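Local coordinates for protein catalase (Corynebacterium glutamicum, PDB 4B7H) that breaks hydrogen peroxide down to water and oxygen at a haem iron, carries bound NADPH, and is inhibited by nitric oxide, at residues Tyr286-Thr296 / Tyr444-Gln455; Glu2-Val10 / His74-Ile82. All coordinates share one frame; numbering follows the deposited sequence.

Contact 1: Tyr286-Thr296 / Tyr444-Gln455; sequences YRWNPFDLTKT and YVKHQDDDDFIQ. With NDP (NADPH dihydro-nicotinamide-adenine-dinucleotide phosphate), chain H.
Gln455 and Thr296 pair through both ends of one side-chain amide, at the seam where a loop of the catalase barrel domain meets the start of helix 454-463, the first of the C-terminal helical region, beside NADPH. Gln455 OE1 accepts from Thr296 N at 2.8 Å, in the carbonyl plane and on a lone pair, while Gln455 NE2 gives its hydrogen to Thr296 O at 3.0 Å, so the amide cannot rotate without losing both bonds. The same NE2 sits 3.2 Å above the Trp288 ring plane, over its centre, with amide and indole planes 77° apart; Arg287 NE lies over the opposite face, toward its rim.

Arg287 and Trp288 are each held in turn by Asp449. Arg287 NE reaches the anti lone pair of Asp449 OD2 at 2.8 Å, a salt bridge formed at the guanidinium edge although the two planes are steeply inclined. Trp288 NE1 makes only a weak bond to Asp449 O.

Further along, His447 is fixed by its edge and by one face. Its ND1 donates to Tyr286 O at 2.7 Å within the ring plane, and Asn289 CA lies over the ring centre in a CH-pi contact. Asn289 has CG anti to its own N (chi1 -174°), which carries the amide out to Val445. There Asn289 ND2 meets Val445 O at 2.9 Å, nearly straight at 166°.

Asp450 divides its carboxylate between the segments: OD1 takes Asn289 N on its syn lone pair, and OD2 takes His447 N from above the plane. Lys295, bent at chi2 and chi4, brings its ammonium to Asp451 O and back to Asp292, whose carboxylate also pairs with Arg150; the Lys295 NZ to Asp292 OD2 salt bridge measures 3.0 Å.

Contact 2: Glu2-Val10 / His74-Ile82; sequences EKSAADQIV and HGAFGELHI
Glu79 OE2 is gripped by two N-H groups: Ala5 N donates to it across the contact at 2.9 Å, and Asn313 ND2, on the neighbouring strand 305-314, is a second donor. The Ala5 bond is nearly straight at 164°, yet it arrives on the anti side and 35° out of the carboxylate plane. The other oxygen is also taken, since His81 NE2 reaches Glu79 OE1 at 2.8 Å, close to its own ring plane and on the anti lone pair. With both oxygens engaged, the carboxylate's rotation is well defined, and a histidine donor beside it would probably help to keep it ionised. The Glu79 chain, extended beyond CG, carries the carboxylate to Ala5 N, and its CG lies 3.7 Å from Ala5 CB.

The apolar half of the contact centres on Phe77. Val10 CG1 rests 3.4 Å above the plane of the Phe77 ring, over its centre, a CH-pi contact close to the ring normal. This methyl is brought there by a chi1 of -58°, which sets it opposite the carbonyl carbon and beside the backbone N. Ala6 CB closes on Phe77 CB at 3.7 Å, between the ring and the Glu79 carboxylate.

What shapes the N-terminal segment for this fit is local. Ser4 OG accepts a capping bond from Ala6 N and is also hydrogen-bonded to Asn313 OD1. Ser4 N donates to Asp7 OD2 at 3.0 Å; Asp7 is further paired with Arg314. Ser4 and Asp7 form a capping box at the start of helix 7-11, docked through the turn that leads into it and through Ile9 and Val10 against strand 73-82 of the antiparallel catalase beta-barrel.

In the fold
The two contacts lie on opposite sides of the chain's centre, about 38 Å apart between their centres and about 21 Å between nearest atoms, and do not touch. Both join terminal parts of the chain to the barrel domain: contact 2 brings in the N-terminal segment, contact 1 the beginning of the C-terminal helical region. Strand 305-314, which pairs with 73-82 in contact 2, is the next strand after the loop holding 286-296. Contact 1 borders NADPH directly and touches the haem through Leu293, with the Thr294 side chain about 13 Å from nitric oxide. In contact 2 the Phe77 side chain remains about 11 Å from a haem.

Contact 1: Tyr286-Thr296 / Tyr444-Gln455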
loop_
_atom_site.group_PDB
_atom_site.type_symbol
_atom_site.label_atom_id
_atom_site.label_comp_id
_atom_site.label_asym_id
_atom_site.label_seq_id
_atom_site.Cartn_x
_atom_site.Cartn_y
_atom_site.Cartn_z
ATOM N N TYR A 286 30.762 -26.968 26.140
ATOM C CA TYR A 286 31.205 -27.286 24.784
ATOM C C TYR A 286 32.380 -26.382 24.409
ATOM O O TYR A 286 32.462 -25.237 24.870
ATOM C CB TYR A 286 30.069 -27.175 23.756
ATOM C CG TYR A 286 30.443 -27.793 22.421
ATOM C CD1 TYR A 286 30.970 -29.077 22.362
ATOM C CD2 TYR A 286 30.281 -27.095 21.228
ATOM C CE1 TYR A 286 31.331 -29.649 21.162
ATOM C CE2 TYR A 286 30.640 -27.662 20.016
ATOM C CZ TYR A 286 31.159 -28.940 19.992
ATOM O OH TYR A 286 31.521 -29.517 18.799
ATOM N N ARG A 287 33.303 -26.903 23.605
ATOM C CA ARG A 287 34.510 -26.151 23.241
ATOM C C ARG A 287 34.189 -24.859 22.482
ATOM O O ARG A 287 34.972 -23.903 22.515
ATOM C CB ARG A 287 35.487 -27.034 22.448
ATOM C CG ARG A 287 34.935 -27.509 21.110
ATOM C CD ARG A 287 35.887 -28.446 20.375
ATOM N NE ARG A 287 37.102 -27.766 19.939
ATOM C CZ ARG A 287 37.881 -28.202 18.952
ATOM N NH1 ARG A 287 37.564 -29.317 18.302
ATOM N NH2 ARG A 287 38.972 -27.524 18.612
ATOM N N TRP A 288 33.042 -24.843 21.801
ATOM C CA TRP A 288 32.539 -23.645 21.126
ATOM C C TRP A 288 31.215 -23.209 21.735
ATOM O O TRP A 288 30.471 -24.032 22.279
ATOM C CB TRP A 288 32.360 -23.901 19.624
ATOM C CG TRP A 288 33.659 -23.973 18.899
ATOM C CD1 TRP A 288 34.589 -22.979 18.788
ATOM C CD2 TRP A 288 34.195 -25.107 18.195
ATOM N NE1 TRP A 288 35.664 -23.422 18.052
ATOM C CE2 TRP A 288 35.446 -24.720 17.671
ATOM C CE3 TRP A 288 33.730 -26.399 17.943
ATOM C CZ2 TRP A 288 36.244 -25.589 16.916
ATOM C CZ3 TRP A 288 34.522 -27.258 17.191
ATOM C CH2 TRP A 288 35.765 -26.851 16.690
ATOM N N ASN A 289 30.903 -21.919 21.643
ATOM C CA ASN A 289 29.593 -21.460 22.091
ATOM C C ASN A 289 28.527 -22.119 21.219
ATOM O O ASN A 289 28.557 -21.979 19.994
ATOM C CB ASN A 289 29.492 -19.939 21.996
ATOM C CG ASN A 289 28.194 -19.399 22.584
ATOM O OD1 ASN A 289 27.101 -19.785 22.170
ATOM N ND2 ASN A 289 28.313 -18.497 23.553
ATOM N N PRO A 290 27.590 -22.858 21.840
ATOM C CA PRO A 290 26.663 -23.671 21.045
ATOM C C PRO A 290 25.533 -22.866 20.405
ATOM O O PRO A 290 24.765 -23.433 19.633
ATOM C CB PRO A 290 26.115 -24.675 22.067
ATOM C CG PRO A 290 26.223 -23.980 23.372
ATOM C CD PRO A 290 27.451 -23.111 23.288
ATOM N N PHE A 291 25.460 -21.573 20.711
ATOM C CA PHE A 291 24.386 -20.702 20.230
ATOM C C PHE A 291 24.881 -19.647 19.240
ATOM O O PHE A 291 24.101 -18.816 18.777
ATOM C CB PHE A 291 23.710 -20.010 21.417
ATOM C CG PHE A 291 23.339 -20.950 22.531
ATOM C CD1 PHE A 291 22.489 -22.027 22.293
ATOM C CD2 PHE A 291 23.837 -20.756 23.813
ATOM C CE1 PHE A 291 22.142 -22.894 23.325
ATOM C CE2 PHE A 291 23.493 -21.618 24.848
ATOM C CZ PHE A 291 22.644 -22.687 24.600
ATOM N N ASP A 292 26.182 -19.671 18.944
ATOM C CA ASP A 292 26.822 -18.752 18.003
ATOM C C ASP A 292 26.669 -19.345 16.615
ATOM O O ASP A 292 27.252 -20.388 16.314
ATOM C CB ASP A 292 28.307 -18.615 18.369
ATOM C CG ASP A 292 29.089 -17.707 17.422
ATOM O OD1 ASP A 292 28.557 -17.269 16.374
ATOM O OD2 ASP A 292 30.271 -17.431 17.729
ATOM N N LEU A 293 25.858 -18.694 15.781
ATOM C CA LEU A 293 25.574 -19.183 14.437
ATOM C C LEU A 293 26.825 -19.402 13.584
ATOM O O LEU A 293 26.836 -20.277 12.702
ATOM C CB LEU A 293 24.621 -18.209 13.745
ATOM C CG LEU A 293 24.186 -18.506 12.312
ATOM C CD1 LEU A 293 23.501 -19.876 12.209
ATOM C CD2 LEU A 293 23.278 -17.384 11.829
ATOM N N THR A 294 27.883 -18.634 13.861
ATOM C CA THR A 294 29.142 -18.776 13.127
ATOM C C THR A 294 29.947 -20.007 13.557
ATOM O O THR A 294 31.021 -20.272 13.007
ATOM C CB THR A 294 30.033 -17.507 13.255
ATOM O OG1 THR A 294 30.541 -17.402 14.595
ATOM C CG2 THR A 294 29.255 -16.243 12.896
ATOM N N LYS A 295 29.434 -20.750 14.538
ATOM C CA LYS A 295 30.086 -21.970 15.021
ATOM C C LYS A 295 29.227 -23.194 14.731
ATOM O O LYS A 295 28.094 -23.296 15.217
ATOM C CB LYS A 295 30.325 -21.902 16.533
ATOM C CG LYS A 295 31.107 -20.685 16.999
ATOM C CD LYS A 295 32.547 -20.737 16.521
ATOM C CE LYS A 295 33.352 -19.591 17.104
ATOM N NZ LYS A 295 32.899 -18.281 16.567
ATOM N N THR A 296 29.754 -24.127 13.946
ATOM C CA THR A 296 29.098 -25.419 13.781
ATOM C C THR A 296 29.419 -26.329 14.965
ATOM O O THR A 296 30.434 -26.138 15.653
ATOM C CB THR A 296 29.523 -26.107 12.473
ATOM O OG1 THR A 296 30.954 -26.111 12.366
ATOM C CG2 THR A 296 28.939 -25.380 11.279
ATOM N N TYR A 444 28.949 -12.728 23.244
ATOM C CA TYR A 444 28.487 -14.061 23.624
ATOM C C TYR A 444 29.394 -14.598 24.736
ATOM O O TYR A 444 30.566 -14.206 24.837
ATOM C CB TYR A 444 28.544 -15.025 22.434
ATOM C CG TYR A 444 27.416 -14.914 21.434
ATOM C CD1 TYR A 444 27.247 -13.765 20.667
ATOM C CD2 TYR A 444 26.534 -15.974 21.236
ATOM C CE1 TYR A 444 26.215 -13.667 19.735
ATOM C CE2 TYR A 444 25.506 -15.885 20.310
ATOM C CZ TYR A 444 25.352 -14.726 19.563
ATOM O OH TYR A 444 24.325 -14.644 18.641
ATOM N N VAL A 445 28.866 -15.500 25.560
ATOM C CA VAL A 445 29.697 -16.192 26.544
ATOM C C VAL A 445 30.876 -16.840 25.815
ATOM O O VAL A 445 30.695 -17.487 24.776
ATOM C CB VAL A 445 28.882 -17.233 27.342
ATOM C CG1 VAL A 445 29.782 -18.034 28.271
ATOM C CG2 VAL A 445 27.794 -16.535 28.129
ATOM N N LYS A 446 32.086 -16.633 26.333
ATOM C CA LYS A 446 33.286 -17.063 25.626
ATOM C C LYS A 446 33.652 -18.485 26.005
ATOM O O LYS A 446 34.000 -18.768 27.155
ATOM C CB LYS A 446 34.459 -16.120 25.909
ATOM C CG LYS A 446 35.681 -16.351 25.018
ATOM C CD LYS A 446 36.690 -15.223 25.178
ATOM C CE LYS A 446 37.867 -15.374 24.222
ATOM N NZ LYS A 446 38.811 -16.432 24.661
ATOM N N HIS A 447 33.569 -19.378 25.029
ATOM C CA HIS A 447 33.996 -20.753 25.219
ATOM C C HIS A 447 35.456 -20.916 24.789
ATOM O O HIS A 447 36.018 -20.056 24.111
ATOM C CB HIS A 447 33.073 -21.715 24.468
ATOM C CG HIS A 447 31.691 -21.793 25.039
ATOM N ND1 HIS A 447 31.069 -22.988 25.329
ATOM C CD2 HIS A 447 30.805 -20.820 25.367
ATOM C CE1 HIS A 447 29.866 -22.750 25.819
ATOM N NE2 HIS A 447 29.679 -21.441 25.850
ATOM N N GLN A 448 36.055 -22.027 25.206
ATOM C CA GLN A 448 37.491 -22.272 25.083
ATOM C C GLN A 448 38.075 -21.961 23.705
ATOM O O GLN A 448 39.121 -21.313 23.586
ATOM C CB GLN A 448 37.759 -23.730 25.449
ATOM C CG GLN A 448 39.206 -24.150 25.451
ATOM C CD GLN A 448 39.360 -25.570 25.956
ATOM O OE1 GLN A 448 39.459 -26.514 25.172
ATOM N NE2 GLN A 448 39.356 -25.733 27.274
ATOM N N ASP A 449 37.391 -22.410 22.658
ATOM C CA ASP A 449 37.951 -22.291 21.320
ATOM C C ASP A 449 37.231 -21.254 20.448
ATOM O O ASP A 449 37.353 -21.281 19.223
ATOM C CB ASP A 449 37.971 -23.665 20.635
ATOM C CG ASP A 449 38.912 -24.646 21.316
ATOM O OD1 ASP A 449 39.920 -24.195 21.891
ATOM O OD2 ASP A 449 38.649 -25.868 21.273
ATOM N N ASP A 450 36.486 -20.339 21.069
ATOM C CA ASP A 450 35.774 -19.322 20.299
ATOM C C ASP A 450 36.711 -18.253 19.750
ATOM O O ASP A 450 37.372 -17.544 20.508
ATOM C CB ASP A 450 34.702 -18.630 21.150
ATOM C CG ASP A 450 33.490 -19.502 21.410
ATOM O OD1 ASP A 450 33.239 -20.451 20.639
ATOM O OD2 ASP A 450 32.766 -19.209 22.381
ATOM N N ASP A 451 36.751 -18.144 18.426
ATOM C CA ASP A 451 37.349 -17.004 17.735
ATOM C C ASP A 451 36.680 -16.942 16.361
ATOM O O ASP A 451 35.782 -17.740 16.074
ATOM C CB ASP A 451 38.887 -17.116 17.640
ATOM C CG ASP A 451 39.358 -17.917 16.433
ATOM O OD1 ASP A 451 38.670 -18.867 16.015
ATOM O OD2 ASP A 451 40.431 -17.586 15.892
ATOM N N ASP A 452 37.112 -16.021 15.507
ATOM C CA ASP A 452 36.466 -15.860 14.203
ATOM C C ASP A 452 37.056 -16.740 13.102
ATOM O O ASP A 452 36.477 -16.842 12.023
ATOM C CB ASP A 452 36.521 -14.397 13.754
ATOM C CG ASP A 452 35.680 -13.482 14.623
ATOM O OD1 ASP A 452 34.690 -13.957 15.226
ATOM O OD2 ASP A 452 35.989 -12.276 14.692
ATOM N N PHE A 453 38.193 -17.375 13.368
ATOM C CA PHE A 453 38.958 -18.015 12.306
ATOM C C PHE A 453 39.232 -19.509 12.443
ATOM O O PHE A 453 39.586 -20.147 11.455
ATOM C CB PHE A 453 40.289 -17.282 12.100
ATOM C CG PHE A 453 40.122 -15.864 11.651
ATOM C CD1 PHE A 453 39.788 -15.580 10.338
ATOM C CD2 PHE A 453 40.277 -14.812 12.549
ATOM C CE1 PHE A 453 39.628 -14.271 9.919
ATOM C CE2 PHE A 453 40.105 -13.501 12.140
ATOM C CZ PHE A 453 39.785 -13.231 10.819
ATOM N N ILE A 454 39.088 -20.074 13.639
ATOM C CA ILE A 454 39.502 -21.466 13.830
ATOM C C ILE A 454 38.687 -22.453 12.993
ATOM O O ILE A 454 39.245 -23.365 12.381
ATOM C CB ILE A 454 39.552 -21.888 15.326
ATOM C CG1 ILE A 454 40.268 -23.236 15.470
ATOM C CG2 ILE A 454 38.153 -21.936 15.949
ATOM C CD1 ILE A 454 41.657 -23.243 14.878
ATOM N N GLN A 455 37.373 -22.271 12.938
ATOM C CA GLN A 455 36.548 -23.223 12.200
ATOM C C GLN A 455 36.790 -23.249 10.680
ATOM O O GLN A 455 36.906 -24.327 10.110
ATOM C CB GLN A 455 35.064 -23.091 12.568
ATOM C CG GLN A 455 34.762 -23.584 13.994
ATOM C CD GLN A 455 33.306 -23.921 14.192
ATOM O OE1 GLN A 455 32.448 -23.443 13.459
ATOM N NE2 GLN A 455 33.016 -24.752 15.179
HETATM P PA NDP H . 33.540 -33.660 9.794
HETATM O O1A NDP H . 34.660 -34.304 9.065
HETATM O O2A NDP H . 32.767 -34.620 10.632
HETATM O O5B NDP H . 32.573 -32.973 8.717
HETATM C C5B NDP H . 33.106 -32.161 7.699
HETATM C C4B NDP H . 31.923 -31.629 6.906
HETATM O O4B NDP H . 32.400 -30.769 5.881
HETATM C C3B NDP H . 31.143 -32.767 6.246
HETATM O O3B NDP H . 29.753 -32.544 6.391
HETATM C C2B NDP H . 31.587 -32.662 4.799
HETATM O O2B NDP H . 30.689 -33.197 3.846
HETATM C C1B NDP H . 31.782 -31.157 4.679
HETATM N N9A NDP H . 32.493 -30.755 3.450
HETATM C C8A NDP H . 33.209 -31.558 2.597
HETATM N N7A NDP H . 33.677 -30.803 1.578
HETATM C C5A NDP H . 33.265 -29.524 1.763
HETATM C C6A NDP H . 33.460 -28.357 1.027
HETATM N N6A NDP H . 33.865 -28.425 -0.242
HETATM N N1A NDP H . 32.916 -27.179 1.484
HETATM C C2A NDP H . 32.177 -27.155 2.650
HETATM N N3A NDP H . 31.985 -28.316 3.373
HETATM C C4A NDP H . 32.520 -29.482 2.936
HETATM O O3 NDP H . 34.146 -32.435 10.665
HETATM P PN NDP H . 33.283 -31.451 11.613
HETATM O O1N NDP H . 31.841 -31.827 11.597
HETATM O O2N NDP H . 34.025 -31.359 12.894
HETATM O O5D NDP H . 33.434 -30.023 10.886
HETATM C C5D NDP H . 34.679 -29.633 10.336
HETATM C C4D NDP H . 34.472 -28.442 9.423
HETATM O O4D NDP H . 33.631 -28.829 8.355
HETATM C C3D NDP H . 33.766 -27.305 10.145
HETATM O O3D NDP H . 34.696 -26.397 10.718
HETATM C C2D NDP H . 32.917 -26.684 9.049
HETATM O O2D NDP H . 33.635 -25.653 8.429
HETATM C C1D NDP H . 32.721 -27.790 8.016
HETATM N N1N NDP H . 31.334 -28.303 8.017
HETATM C C2N NDP H . 30.750 -28.618 9.209
HETATM C C3N NDP H . 29.456 -29.109 9.293
HETATM C C7N NDP H . 28.903 -29.406 10.649
HETATM O O7N NDP H . 27.524 -29.291 10.847
HETATM N N7N NDP H . 29.719 -29.747 11.641
HETATM C C4N NDP H . 28.598 -29.334 8.066
HETATM C C5N NDP H . 29.334 -28.958 6.812
HETATM C C6N NDP H . 30.640 -28.467 6.843
HETATM P P2B NDP H . 30.863 -34.710 3.306
HETATM O O1X NDP H . 32.269 -34.849 2.758
HETATM O O2X NDP H . 30.629 -35.654 4.465
HETATM O O3X NDP H . 29.820 -34.915 2.222
HETATM O O HOH W 1 34.563 -24.007 26.680
HETATM O O HOH W 2 26.230 -16.904 24.892
HETATM O O HOH W 3 24.366 -16.255 16.279
#

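Contact 2: Glu2-Val10 / His74-Ile82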
loop_
_atom_site.group_PDB
_atom_site.type_symbol
_atom_site.label_atom_id
_atom_site.label_comp_id
_atom_site.label_asym_id
_atom_site.label_seq_id
_atom_site.Cartn_x
_atom_site.Cartn_y
_atom_site.Cartn_z
ATOM N N GLU A 2 0.225 -39.604 -10.625
ATOM C CA GLU A 2 1.102 -39.385 -9.471
ATOM C C GLU A 2 0.457 -38.420 -8.460
ATOM O O GLU A 2 0.416 -37.204 -8.666
ATOM C CB GLU A 2 2.542 -39.007 -9.870
ATOM C CG GLU A 2 3.148 -39.996 -10.881
ATOM C CD GLU A 2 4.578 -39.673 -11.295
ATOM O OE1 GLU A 2 4.789 -38.681 -12.024
ATOM O OE2 GLU A 2 5.490 -40.437 -10.908
ATOM N N LYS A 3 -0.088 -38.998 -7.391
ATOM C CA LYS A 3 -0.731 -38.250 -6.317
ATOM C C LYS A 3 0.314 -37.692 -5.367
ATOM O O LYS A 3 1.425 -38.213 -5.274
ATOM C CB LYS A 3 -1.654 -39.163 -5.510
ATOM C CG LYS A 3 -2.621 -39.984 -6.331
ATOM C CD LYS A 3 -2.577 -41.449 -5.912
ATOM C CE LYS A 3 -1.870 -42.304 -6.954
ATOM N NZ LYS A 3 -0.480 -41.845 -7.221
ATOM N N SER A 4 -0.054 -36.641 -4.647
ATOM C CA SER A 4 0.810 -36.095 -3.612
ATOM C C SER A 4 -0.031 -35.757 -2.403
ATOM O O SER A 4 -1.174 -35.314 -2.548
ATOM C CB SER A 4 1.494 -34.821 -4.098
ATOM O OG SER A 4 2.209 -34.225 -3.032
ATOM N N ALA A 5 0.533 -35.930 -1.210
ATOM C CA ALA A 5 -0.145 -35.498 0.009
ATOM C C ALA A 5 -0.366 -33.988 0.002
ATOM O O ALA A 5 -1.200 -33.469 0.747
ATOM C CB ALA A 5 0.643 -35.912 1.240
ATOM N N ALA A 6 0.375 -33.282 -0.847
ATOM C CA ALA A 6 0.243 -31.832 -0.945
ATOM C C ALA A 6 -0.872 -31.377 -1.893
ATOM O O ALA A 6 -1.107 -30.173 -2.024
ATOM C CB ALA A 6 1.575 -31.205 -1.350
ATOM N N ASP A 7 -1.548 -32.321 -2.552
ATOM C CA ASP A 7 -2.603 -31.980 -3.517
ATOM C C ASP A 7 -3.699 -31.090 -2.922
ATOM O O ASP A 7 -4.135 -30.127 -3.559
ATOM C CB ASP A 7 -3.221 -33.246 -4.125
ATOM C CG ASP A 7 -2.288 -33.945 -5.101
ATOM O OD1 ASP A 7 -1.306 -33.312 -5.534
ATOM O OD2 ASP A 7 -2.543 -35.122 -5.445
ATOM N N GLN A 8 -4.129 -31.415 -1.705
ATOM C CA GLN A 8 -5.091 -30.611 -0.954
ATOM C C GLN A 8 -4.679 -29.147 -0.947
ATOM O O GLN A 8 -5.466 -28.264 -1.295
ATOM C CB GLN A 8 -5.198 -31.135 0.489
ATOM C CG GLN A 8 -3.837 -31.375 1.186
ATOM C CD GLN A 8 -3.969 -31.930 2.594
ATOM O OE1 GLN A 8 -3.282 -32.883 2.962
ATOM N NE2 GLN A 8 -4.841 -31.329 3.390
ATOM N N ILE A 9 -3.429 -28.904 -0.577
ATOM C CA ILE A 9 -2.912 -27.552 -0.441
ATOM C C ILE A 9 -2.828 -26.852 -1.800
ATOM O O ILE A 9 -3.310 -25.720 -1.964
ATOM C CB ILE A 9 -1.515 -27.562 0.217
ATOM C CG1 ILE A 9 -1.563 -28.247 1.586
ATOM C CG2 ILE A 9 -0.959 -26.151 0.328
ATOM C CD1 ILE A 9 -2.597 -27.689 2.489
ATOM N N VAL A 10 -2.227 -27.518 -2.785
ATOM C CA VAL A 10 -1.972 -26.847 -4.063
ATOM C C VAL A 10 -3.215 -26.640 -4.925
ATOM O O VAL A 10 -3.184 -25.848 -5.865
ATOM C CB VAL A 10 -0.849 -27.519 -4.894
ATOM C CG1 VAL A 10 0.455 -27.564 -4.103
ATOM C CG2 VAL A 10 -1.258 -28.915 -5.345
ATOM N N HIS A 74 12.419 -20.327 -6.336
ATOM C CA HIS A 74 11.484 -21.225 -6.999
ATOM C C HIS A 74 11.228 -22.356 -6.035
ATOM O O HIS A 74 11.972 -22.535 -5.063
ATOM C CB HIS A 74 12.103 -21.778 -8.282
ATOM C CG HIS A 74 13.465 -22.354 -8.071
ATOM N ND1 HIS A 74 14.605 -21.578 -8.084
ATOM C CD2 HIS A 74 13.869 -23.616 -7.788
ATOM C CE1 HIS A 74 15.657 -22.342 -7.843
ATOM N NE2 HIS A 74 15.236 -23.579 -7.643
ATOM N N GLY A 75 10.189 -23.140 -6.276
ATOM C CA GLY A 75 9.877 -24.158 -5.300
ATOM C C GLY A 75 8.978 -25.273 -5.769
ATOM O O GLY A 75 8.716 -25.435 -6.962
ATOM N N ALA A 76 8.499 -26.044 -4.803
ATOM C CA ALA A 76 7.737 -27.249 -5.079
ATOM C C ALA A 76 7.055 -27.704 -3.813
ATOM O O ALA A 76 7.212 -27.099 -2.753
ATOM C CB ALA A 76 8.654 -28.345 -5.604
ATOM N N PHE A 77 6.296 -28.784 -3.931
ATOM C CA PHE A 77 5.551 -29.324 -2.812
ATOM C C PHE A 77 5.840 -30.806 -2.721
ATOM O O PHE A 77 6.333 -31.410 -3.674
ATOM C CB PHE A 77 4.050 -29.043 -2.985
ATOM C CG PHE A 77 3.719 -27.582 -2.962
ATOM C CD1 PHE A 77 3.876 -26.805 -4.102
ATOM C CD2 PHE A 77 3.276 -26.977 -1.793
ATOM C CE1 PHE A 77 3.584 -25.443 -4.077
ATOM C CE2 PHE A 77 2.988 -25.622 -1.753
ATOM C CZ PHE A 77 3.140 -24.850 -2.904
ATOM N N GLY A 78 5.544 -31.396 -1.573
ATOM C CA GLY A 78 5.904 -32.783 -1.360
ATOM C C GLY A 78 5.473 -33.318 -0.014
ATOM O O GLY A 78 4.436 -32.920 0.519
ATOM N N GLU A 79 6.271 -34.237 0.527
ATOM C CA GLU A 79 5.875 -35.030 1.692
ATOM C C GLU A 79 7.062 -35.284 2.602
ATOM O O GLU A 79 8.158 -35.630 2.127
ATOM C CB GLU A 79 5.303 -36.386 1.243
ATOM C CG GLU A 79 4.168 -36.280 0.237
ATOM C CD GLU A 79 3.775 -37.603 -0.388
ATOM O OE1 GLU A 79 4.299 -38.664 0.023
ATOM O OE2 GLU A 79 2.927 -37.584 -1.306
ATOM N N LEU A 80 6.834 -35.136 3.906
ATOM C CA LEU A 80 7.787 -35.556 4.929
ATOM C C LEU A 80 7.346 -36.905 5.488
ATOM O O LEU A 80 6.198 -37.055 5.908
ATOM C CB LEU A 80 7.824 -34.529 6.066
ATOM C CG LEU A 80 8.605 -34.913 7.328
ATOM C CD1 LEU A 80 10.094 -34.992 7.027
ATOM C CD2 LEU A 80 8.319 -33.925 8.452
ATOM N N HIS A 81 8.256 -37.879 5.497
ATOM C CA HIS A 81 7.971 -39.209 6.037
ATOM C C HIS A 81 8.886 -39.528 7.224
ATOM O O HIS A 81 10.108 -39.558 7.079
ATOM C CB HIS A 81 8.175 -40.275 4.956
ATOM C CG HIS A 81 7.193 -40.195 3.832
ATOM N ND1 HIS A 81 6.183 -41.118 3.662
ATOM C CD2 HIS A 81 7.066 -39.307 2.817
ATOM C CE1 HIS A 81 5.474 -40.798 2.593
ATOM N NE2 HIS A 81 5.986 -39.701 2.066
ATOM N N ILE A 82 8.305 -39.782 8.392
ATOM C CA ILE A 82 9.098 -40.174 9.557
ATOM C C ILE A 82 9.367 -41.681 9.538
ATOM O O ILE A 82 8.446 -42.479 9.341
ATOM C CB ILE A 82 8.394 -39.771 10.866
ATOM C CG1 ILE A 82 8.056 -38.277 10.843
ATOM C CG2 ILE A 82 9.244 -40.124 12.072
ATOM C CD1 ILE A 82 9.251 -37.366 10.552
#